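Long-range contact in NigD-like protein (Bacteroides vulgatus ATCC 8482, PDB 3K6O), which is of unknown function but has the make-up of a NigD-like protein, an N-terminal OB domain followed by a C-terminal beta sandwich: residues 110-122 and 169-181. Sequence-based numbering, arbitrary orientation.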
loop_
_atom_site.group_PDB
_atom_site.type_symbol
_atom_site.label_atom_id
_atom_site.label_comp_id
_atom_site.label_asym_id
_atom_site.label_seq_id
_atom_site.Cartn_x
_atom_site.Cartn_y
_atom_site.Cartn_z
ATOM N N ASP A 110 -5.198 -2.767 8.514
ATOM C CA ASP A 110 -3.911 -2.082 8.693
ATOM C C ASP A 110 -3.841 -0.846 7.807
ATOM O O ASP A 110 -4.360 -0.855 6.710
ATOM C CB ASP A 110 -2.736 -2.992 8.328
ATOM C CG ASP A 110 -2.571 -4.128 9.279
ATOM O OD1 ASP A 110 -2.005 -3.901 10.356
ATOM O OD2 ASP A 110 -3.019 -5.239 8.957
HETATM N N MSE A 111 -3.219 0.217 8.301
HETATM C CA MSE A 111 -2.853 1.323 7.447
HETATM C C MSE A 111 -1.559 1.950 7.900
HETATM O O MSE A 111 -1.417 2.280 9.061
HETATM C CB MSE A 111 -3.942 2.390 7.400
HETATM C CG MSE A 111 -3.532 3.631 6.498
HETATM SE SE MSE A 111 -4.800 5.106 6.858
HETATM C CE MSE A 111 -6.287 4.172 6.178
ATOM N N TRP A 112 -0.637 2.153 6.963
ATOM C CA TRP A 112 0.611 2.825 7.276
ATOM C C TRP A 112 1.222 3.420 6.022
ATOM O O TRP A 112 1.100 2.853 4.939
ATOM C CB TRP A 112 1.598 1.863 7.953
ATOM C CG TRP A 112 2.304 0.915 7.024
ATOM C CD1 TRP A 112 3.568 1.015 6.590
ATOM C CD2 TRP A 112 1.769 -0.282 6.443
ATOM N NE1 TRP A 112 3.886 -0.060 5.795
ATOM C CE2 TRP A 112 2.784 -0.860 5.674
ATOM C CE3 TRP A 112 0.532 -0.925 6.513
ATOM C CZ2 TRP A 112 2.601 -2.043 4.945
ATOM C CZ3 TRP A 112 0.355 -2.127 5.795
ATOM C CH2 TRP A 112 1.386 -2.669 5.034
ATOM N N PRO A 113 1.880 4.571 6.164
ATOM C CA PRO A 113 2.653 5.115 5.057
ATOM C C PRO A 113 4.055 4.553 5.034
ATOM O O PRO A 113 4.606 4.221 6.074
ATOM C CB PRO A 113 2.714 6.613 5.383
ATOM C CG PRO A 113 2.726 6.668 6.879
ATOM C CD PRO A 113 1.906 5.448 7.350
ATOM N N SER A 114 4.610 4.476 3.843
ATOM C CA SER A 114 6.006 4.257 3.606
ATOM C C SER A 114 6.498 5.468 2.795
ATOM O O SER A 114 5.722 6.385 2.517
ATOM C CB SER A 114 6.180 2.988 2.773
ATOM O OG SER A 114 5.501 3.142 1.535
ATOM N N ASP A 115 7.751 5.437 2.353
ATOM C CA ASP A 115 8.321 6.571 1.624
ATOM C C ASP A 115 7.492 6.915 0.410
ATOM O O ASP A 115 7.398 8.085 0.077
ATOM C CB ASP A 115 9.788 6.322 1.191
ATOM C CG ASP A 115 10.565 7.643 0.840
ATOM O OD1 ASP A 115 10.531 8.614 1.640
ATOM O OD2 ASP A 115 11.215 7.697 -0.250
ATOM N N ASP A 116 6.934 5.913 -0.275
ATOM C CA ASP A 116 6.273 6.162 -1.551
ATOM C C ASP A 116 4.785 5.907 -1.534
ATOM O O ASP A 116 4.115 6.365 -2.452
ATOM C CB ASP A 116 6.841 5.325 -2.712
ATOM C CG ASP A 116 8.303 5.597 -3.001
ATOM O OD1 ASP A 116 8.786 6.753 -2.897
ATOM O OD2 ASP A 116 8.968 4.621 -3.371
ATOM N N TYR A 117 4.278 5.197 -0.527
ATOM C CA TYR A 117 2.873 4.741 -0.557
ATOM C C TYR A 117 2.129 4.863 0.733
ATOM O O TYR A 117 2.715 4.791 1.785
ATOM C CB TYR A 117 2.767 3.267 -0.957
ATOM C CG TYR A 117 3.543 2.850 -2.184
ATOM C CD1 TYR A 117 2.983 2.937 -3.458
ATOM C CD2 TYR A 117 4.834 2.359 -2.064
ATOM C CE1 TYR A 117 3.680 2.547 -4.605
ATOM C CE2 TYR A 117 5.559 1.946 -3.214
ATOM C CZ TYR A 117 4.973 2.040 -4.475
ATOM O OH TYR A 117 5.659 1.612 -5.594
ATOM N N LEU A 118 0.821 5.042 0.634
ATOM C CA LEU A 118 -0.067 4.708 1.733
ATOM C C LEU A 118 -0.559 3.265 1.507
ATOM O O LEU A 118 -1.214 2.950 0.513
ATOM C CB LEU A 118 -1.237 5.670 1.816
ATOM C CG LEU A 118 -2.099 5.449 3.056
ATOM C CD1 LEU A 118 -1.372 5.909 4.338
ATOM C CD2 LEU A 118 -3.427 6.136 2.939
ATOM N N ASN A 119 -0.230 2.408 2.466
ATOM C CA ASN A 119 -0.502 0.978 2.424
ATOM C C ASN A 119 -1.690 0.674 3.297
ATOM O O ASN A 119 -1.710 1.003 4.483
ATOM C CB ASN A 119 0.720 0.216 2.908
ATOM C CG ASN A 119 1.945 0.552 2.074
ATOM O OD1 ASN A 119 1.988 0.272 0.861
ATOM N ND2 ASN A 119 2.937 1.218 2.701
ATOM N N VAL A 120 -2.676 0.024 2.701
ATOM C CA VAL A 120 -3.902 -0.308 3.404
ATOM C C VAL A 120 -4.262 -1.801 3.231
ATOM O O VAL A 120 -4.327 -2.308 2.132
ATOM C CB VAL A 120 -5.042 0.562 2.902
ATOM C CG1 VAL A 120 -6.304 0.395 3.843
ATOM C CG2 VAL A 120 -4.596 2.031 2.840
ATOM N N ARG A 121 -4.484 -2.490 4.339
ATOM C CA ARG A 121 -5.071 -3.800 4.312
ATOM C C ARG A 121 -6.459 -3.608 4.855
ATOM O O ARG A 121 -6.625 -2.977 5.898
ATOM C CB ARG A 121 -4.295 -4.787 5.177
ATOM C CG ARG A 121 -4.838 -6.233 5.041
ATOM C CD ARG A 121 -3.870 -7.261 5.587
ATOM N NE ARG A 121 -3.885 -7.150 7.031
ATOM C CZ ARG A 121 -3.859 -8.163 7.879
ATOM N NH1 ARG A 121 -3.760 -9.420 7.456
ATOM N NH2 ARG A 121 -3.912 -7.897 9.169
ATOM N N PHE A 122 -7.458 -4.131 4.150
ATOM C CA PHE A 122 -8.848 -3.855 4.487
ATOM C C PHE A 122 -9.782 -4.940 4.007
ATOM O O PHE A 122 -9.379 -5.844 3.266
ATOM C CB PHE A 122 -9.292 -2.510 3.916
ATOM C CG PHE A 122 -9.450 -2.481 2.404
ATOM C CD1 PHE A 122 -8.345 -2.513 1.563
ATOM C CD2 PHE A 122 -10.710 -2.375 1.822
ATOM C CE1 PHE A 122 -8.490 -2.470 0.188
ATOM C CE2 PHE A 122 -10.857 -2.323 0.428
ATOM C CZ PHE A 122 -9.734 -2.361 -0.387
HETATM N N MSE A 169 -5.526 -5.750 -0.135
HETATM C CA MSE A 169 -4.425 -4.854 0.091
HETATM C C MSE A 169 -4.327 -3.944 -1.104
HETATM O O MSE A 169 -4.556 -4.383 -2.230
HETATM C CB MSE A 169 -3.129 -5.621 0.202
HETATM C CG MSE A 169 -1.967 -4.734 0.516
HETATM SE SE MSE A 169 -1.656 -4.589 2.432
HETATM C CE MSE A 169 -1.054 -6.461 2.454
ATOM N N VAL A 170 -3.987 -2.676 -0.852
ATOM C CA VAL A 170 -3.745 -1.707 -1.893
ATOM C C VAL A 170 -2.662 -0.732 -1.411
ATOM O O VAL A 170 -2.524 -0.462 -0.186
ATOM C CB VAL A 170 -5.044 -0.940 -2.232
ATOM C CG1 VAL A 170 -5.528 -0.252 -0.995
ATOM C CG2 VAL A 170 -4.814 0.101 -3.311
ATOM N N SER A 171 -1.894 -0.222 -2.375
ATOM C CA SER A 171 -0.885 0.793 -2.127
ATOM C C SER A 171 -1.229 1.996 -2.972
ATOM O O SER A 171 -1.366 1.850 -4.175
ATOM C CB SER A 171 0.501 0.301 -2.502
ATOM O OG SER A 171 0.983 -0.615 -1.550
ATOM N N PHE A 172 -1.398 3.162 -2.329
ATOM C CA PHE A 172 -1.650 4.414 -3.007
ATOM C C PHE A 172 -0.371 5.167 -3.139
ATOM O O PHE A 172 0.272 5.400 -2.160
ATOM C CB PHE A 172 -2.621 5.238 -2.183
ATOM C CG PHE A 172 -3.967 4.565 -2.002
ATOM C CD1 PHE A 172 -4.915 4.642 -3.001
ATOM C CD2 PHE A 172 -4.267 3.861 -0.844
ATOM C CE1 PHE A 172 -6.138 4.039 -2.862
ATOM C CE2 PHE A 172 -5.513 3.247 -0.673
ATOM C CZ PHE A 172 -6.441 3.328 -1.698
ATOM N N LYS A 173 0.006 5.564 -4.344
ATOM C CA LYS A 173 1.162 6.413 -4.521
ATOM C C LYS A 173 0.938 7.786 -3.916
ATOM O O LYS A 173 -0.012 8.486 -4.289
ATOM C CB LYS A 173 1.534 6.562 -6.000
ATOM C CG LYS A 173 2.282 5.359 -6.555
ATOM C CD LYS A 173 2.876 5.625 -7.959
ATOM C CE LYS A 173 4.167 6.501 -7.881
ATOM N NZ LYS A 173 5.140 5.938 -6.888
ATOM N N LEU A 174 1.831 8.184 -3.016
ATOM C CA LEU A 174 1.666 9.452 -2.277
ATOM C C LEU A 174 2.059 10.703 -3.083
ATOM O O LEU A 174 1.455 11.783 -2.931
ATOM C CB LEU A 174 2.401 9.383 -0.959
ATOM C CG LEU A 174 1.662 8.575 0.140
ATOM C CD1 LEU A 174 2.546 8.344 1.384
ATOM C CD2 LEU A 174 0.336 9.236 0.565
ATOM N N ASP A 175 3.052 10.524 -3.948
ATOM C CA ASP A 175 3.613 11.554 -4.796
ATOM C C ASP A 175 3.886 12.792 -3.960
ATOM O O ASP A 175 4.752 12.716 -3.074
ATOM C CB ASP A 175 2.709 11.800 -6.009
ATOM C CG ASP A 175 2.664 10.599 -6.945
ATOM O OD1 ASP A 175 3.680 9.940 -7.034
ATOM O OD2 ASP A 175 1.624 10.302 -7.566
ATOM N N ASP A 176 3.165 13.909 -4.178
ATOM C CA ASP A 176 3.571 15.134 -3.509
ATOM C C ASP A 176 3.195 15.067 -2.025
ATOM O O ASP A 176 3.633 15.892 -1.299
ATOM C CB ASP A 176 2.953 16.403 -4.108
ATOM C CG ASP A 176 3.346 16.679 -5.540
ATOM O OD1 ASP A 176 4.034 15.905 -6.238
ATOM O OD2 ASP A 176 2.984 17.778 -5.957
ATOM N N TYR A 177 2.363 14.108 -1.610
ATOM C CA TYR A 177 1.939 13.971 -0.205
ATOM C C TYR A 177 2.863 13.029 0.627
ATOM O O TYR A 177 2.570 12.737 1.782
ATOM C CB TYR A 177 0.494 13.510 -0.153
ATOM C CG TYR A 177 -0.423 14.509 -0.800
ATOM C CD1 TYR A 177 -0.831 15.618 -0.120
ATOM C CD2 TYR A 177 -0.835 14.354 -2.129
ATOM C CE1 TYR A 177 -1.641 16.577 -0.715
ATOM C CE2 TYR A 177 -1.628 15.291 -2.747
ATOM C CZ TYR A 177 -2.037 16.388 -2.033
ATOM O OH TYR A 177 -2.804 17.294 -2.630
ATOM N N SER A 178 3.979 12.592 0.031
ATOM C CA SER A 178 4.854 11.640 0.667
ATOM C C SER A 178 5.892 12.316 1.560
ATOM O O SER A 178 6.060 13.546 1.518
ATOM C CB SER A 178 5.548 10.807 -0.400
ATOM O OG SER A 178 6.691 11.439 -0.796
ATOM N N PRO A 179 6.639 11.515 2.339
ATOM C CA PRO A 179 7.634 12.077 3.215
ATOM C C PRO A 179 8.836 12.691 2.515
ATOM O O PRO A 179 9.641 13.370 3.146
ATOM C CB PRO A 179 8.082 10.897 4.078
ATOM C CG PRO A 179 7.288 9.777 3.742
ATOM C CD PRO A 179 6.351 10.102 2.645
ATOM N N GLU A 180 8.950 12.479 1.225
ATOM C CA GLU A 180 9.947 13.175 0.421
ATOM C C GLU A 180 9.603 14.629 0.182
ATOM O O GLU A 180 10.459 15.355 -0.246
ATOM C CB GLU A 180 10.066 12.494 -0.919
ATOM C CG GLU A 180 10.466 11.045 -0.806
ATOM C CD GLU A 180 11.945 10.867 -0.741
ATOM O OE1 GLU A 180 12.694 11.820 -0.342
ATOM O OE2 GLU A 180 12.367 9.748 -1.088
ATOM N N ASN A 181 8.346 15.051 0.424
ATOM C CA ASN A 181 8.034 16.458 0.470
ATOM C C ASN A 181 8.501 17.062 1.799
ATOM O O ASN A 181 7.942 16.794 2.854
ATOM C CB ASN A 181 6.540 16.683 0.289
ATOM C CG ASN A 181 6.179 18.142 0.190
ATOM O OD1 ASN A 181 6.932 19.033 0.628
ATOM N ND2 ASN A 181 4.991 18.407 -0.370
HETATM O O HOH W 1 4.970 8.172 -4.128
HETATM O O HOH W 2 7.328 9.367 -2.894
#
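The Phe172 ring takes CG2 of Val120 at its edge, in plane, 3.8 Å from CE2, while CG2 of Val170 lies over the rim of one face. On the other side of the sheet, the Tyr117 ring has CB of Asp116 over one face and Ser114 OG at its edge; the side chain of Lys173 runs alongside it, pointing the same way, with CG 3.7 Å from CE1. CB of Asn119 lies over one face of the Trp112 indole, toward its rim. On the same face of the sheet as Tyr117 and Trp112, Ser171 OG, placed anti to its carbonyl carbon (chi1 -75°), donates to Asn119 OD1 over 2.8 Å in the plane of the amide carbonyl, and Arg58 hydrogen-bonds to both side chains. Residues 110-113 and 117-122 form a beta hairpin of the C-terminal beta sandwich domain, and its second strand pairs antiparallel with 169-173. Leu118 with Phe172 and Val120 with Val170 are the hydrogen-bonded pairs, their side chains facing inward, where Phe172 also meets Leu136 and Leu154. Past the strand end, Leu174 N donates to Asp116 O at 3.0 Å, and Leu174 CD1 packs 3.6 Å from Tyr117 C. Pro179 CD rests 3.4 Å from Asp115 O in the hairpin turn. The carboxylates of Asp115 and Glu180 are turned 61° apart, with OD2 and OE2 separated by 2.5 Å, so one acid probably carries a proton. With an alanine here instead of Asp115, the Glu180 carboxylate would probably lose this partner and be freer to turn. Water 1 links Asp116 O to Asp175 N, and water 2 joins Asp116 OD1 to Ser178 OG.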